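Long-range contact in metallophosphoesterase TT1561-like domain-containing protein (Aquifex aeolicus, PDB 2YVT), which is of unknown function but belongs to the calcineurin-like metallophosphoesterase superfamily and so may hydrolyse phosphoester bonds with the help of metal ions: residues A10-K15 / V234-F239. Sequence-based numbering, arbitrary orientation.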
loop_
_atom_site.group_PDB
_atom_site.type_symbol
_atom_site.label_atom_id
_atom_site.label_comp_id
_atom_site.label_asym_id
_atom_site.label_seq_id
_atom_site.Cartn_x
_atom_site.Cartn_y
_atom_site.Cartn_z
ATOM N N ALA A 10 -8.335 -6.162 3.279
ATOM C CA ALA A 10 -7.392 -5.074 2.978
ATOM C C ALA A 10 -7.642 -3.849 3.837
ATOM O O ALA A 10 -8.790 -3.464 4.063
ATOM C CB ALA A 10 -7.457 -4.700 1.494
ATOM N N ILE A 11 -6.552 -3.245 4.306
ATOM C CA ILE A 11 -6.595 -1.939 4.965
ATOM C C ILE A 11 -5.584 -0.996 4.310
ATOM O O ILE A 11 -4.684 -1.434 3.581
ATOM C CB ILE A 11 -6.310 -2.035 6.495
ATOM C CG1 ILE A 11 -4.862 -2.482 6.767
ATOM C CG2 ILE A 11 -7.338 -2.941 7.170
ATOM C CD1 ILE A 11 -4.458 -2.377 8.244
ATOM N N LYS A 12 -5.735 0.299 4.570
ATOM C CA LYS A 12 -4.771 1.297 4.106
ATOM C C LYS A 12 -4.603 2.383 5.156
ATOM O O LYS A 12 -5.497 2.595 5.984
ATOM C CB LYS A 12 -5.156 1.880 2.732
ATOM C CG LYS A 12 -6.444 2.731 2.671
ATOM C CD LYS A 12 -6.162 4.216 2.785
ATOM C CE LYS A 12 -7.447 5.040 2.701
ATOM N NZ LYS A 12 -7.737 5.485 1.298
ATOM N N ASN A 13 -3.459 3.058 5.113
ATOM C CA ASN A 13 -3.122 4.108 6.081
ATOM C C ASN A 13 -3.215 3.606 7.521
ATOM O O ASN A 13 -3.958 4.151 8.347
ATOM C CB ASN A 13 -3.973 5.371 5.858
ATOM C CG ASN A 13 -3.482 6.212 4.689
ATOM O OD1 ASN A 13 -2.292 6.200 4.347
ATOM N ND2 ASN A 13 -4.393 6.975 4.089
ATOM N N PHE A 14 -2.438 2.562 7.805
ATOM C CA PHE A 14 -2.288 2.045 9.169
ATOM C C PHE A 14 -1.877 3.171 10.124
ATOM O O PHE A 14 -2.419 3.275 11.231
ATOM C CB PHE A 14 -1.285 0.884 9.192
ATOM C CG PHE A 14 -0.953 0.414 10.566
ATOM C CD1 PHE A 14 -1.885 -0.308 11.305
ATOM C CD2 PHE A 14 0.294 0.691 11.128
ATOM C CE1 PHE A 14 -1.580 -0.734 12.594
ATOM C CE2 PHE A 14 0.607 0.273 12.420
ATOM C CZ PHE A 14 -0.332 -0.440 13.152
ATOM N N LYS A 15 -0.929 4.002 9.684
ATOM C CA LYS A 15 -0.531 5.237 10.386
ATOM C C LYS A 15 -0.313 5.015 11.886
ATOM O O LYS A 15 -0.804 5.769 12.733
ATOM C CB LYS A 15 -1.541 6.370 10.131
ATOM C CG LYS A 15 -1.458 6.962 8.730
ATOM C CD LYS A 15 -2.454 8.100 8.518
ATOM C CE LYS A 15 -2.389 8.627 7.088
ATOM N NZ LYS A 15 -3.109 9.937 6.909
ATOM N N VAL A 234 -10.300 -1.183 -5.739
ATOM C CA VAL A 234 -10.847 -1.144 -4.388
ATOM C C VAL A 234 -9.956 -0.289 -3.500
ATOM O O VAL A 234 -8.772 -0.593 -3.324
ATOM C CB VAL A 234 -10.948 -2.570 -3.777
ATOM C CG1 VAL A 234 -11.543 -2.516 -2.372
ATOM C CG2 VAL A 234 -11.789 -3.480 -4.670
ATOM N N ASN A 235 -10.532 0.776 -2.953
ATOM C CA ASN A 235 -9.863 1.564 -1.924
ATOM C C ASN A 235 -10.607 1.317 -0.610
ATOM O O ASN A 235 -11.769 1.709 -0.471
ATOM C CB ASN A 235 -9.834 3.049 -2.274
ATOM C CG ASN A 235 -8.814 3.805 -1.455
ATOM O OD1 ASN A 235 -8.578 3.469 -0.289
ATOM N ND2 ASN A 235 -8.197 4.825 -2.054
ATOM N N PRO A 236 -9.957 0.633 0.340
ATOM C CA PRO A 236 -10.662 0.227 1.570
ATOM C C PRO A 236 -11.205 1.367 2.431
ATOM O O PRO A 236 -12.064 1.125 3.268
ATOM C CB PRO A 236 -9.590 -0.537 2.361
ATOM C CG PRO A 236 -8.536 -0.894 1.366
ATOM C CD PRO A 236 -8.558 0.165 0.313
ATOM N N GLY A 237 -10.710 2.588 2.233
ATOM C CA GLY A 237 -11.032 3.694 3.137
ATOM C C GLY A 237 -10.085 3.679 4.320
ATOM O O GLY A 237 -9.221 2.793 4.429
ATOM N N GLU A 238 -10.244 4.651 5.208
ATOM C CA GLU A 238 -9.234 4.909 6.240
ATOM C C GLU A 238 -9.293 3.944 7.410
ATOM O O GLU A 238 -10.310 3.853 8.100
ATOM C CB GLU A 238 -9.380 6.336 6.777
ATOM C CG GLU A 238 -9.177 7.415 5.725
ATOM C CD GLU A 238 -7.731 7.567 5.251
ATOM O OE1 GLU A 238 -6.801 7.019 5.877
ATOM O OE2 GLU A 238 -7.530 8.256 4.239
ATOM N N PHE A 239 -8.179 3.258 7.666
ATOM C CA PHE A 239 -8.063 2.434 8.863
ATOM C C PHE A 239 -8.372 3.221 10.157
ATOM O O PHE A 239 -8.971 2.660 11.087
ATOM C CB PHE A 239 -6.676 1.799 8.922
ATOM C CG PHE A 239 -6.529 0.750 9.982
ATOM C CD1 PHE A 239 -7.276 -0.424 9.926
ATOM C CD2 PHE A 239 -5.601 0.914 11.015
ATOM C CE1 PHE A 239 -7.121 -1.409 10.897
ATOM C CE2 PHE A 239 -5.438 -0.084 11.988
ATOM C CZ PHE A 239 -6.206 -1.238 11.922
HETATM O O HOH W 1 -8.348 0.605 5.867
HETATM O O HOH W 2 -5.663 9.326 7.412
#
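K12 and F239 bury more than 100 Å² each where residues 10-15 meet 234-239, and a backbone bond joins them: F239 N donates to K12 O at 3.2 Å. The lysine chain, bent at chi2 and again at chi4, runs beside the backbone of G237, with K12 CE 3.3 Å from G237 O. Its ammonium reaches N235, K12 NZ lying 2.7 Å from N235 OD1 and tilted 25° from the carbonyl plane. K12 NZ also donates to H220 O and G222 O, so three oxygens grip it. Between the backbones a water links K12 N to G237 O, accepting from the amide.

The F239 torsion (chi1 -170°) brings its ring against the I11 side chain. There I11 CD1 sits over one face, offset toward the rim, 3.9 Å from the F239 centroid and 16° off the normal, a CH-pi contact. F14 lies alongside, pointing the same way, with F14 CD1 3.6 Å from F239 CE2.

E238 turns its carboxylate back to N13: N13 ND2 meets the syn side of E238 OE1 at 3.0 Å, amide and carboxylate planes being nearly coplanar. N13 OD1 accepts from N41 N, consistent with holding the amide with ND2 toward E238. P236 packs on A10, its CB and CG nearing the carbonyl O and CB of A10.

The contact joins the two sheets of the four-layer alpha/beta sandwich of calcineurin-like metallophosphoesterases, near the C-terminal ends of strands 7-12 and 231-235. Its chemistry implies a buried ammonium held by neutral oxygens, with E238 OE2, 4.0 Å from K12 NZ, probably adding longer-range electrostatic stabilisation.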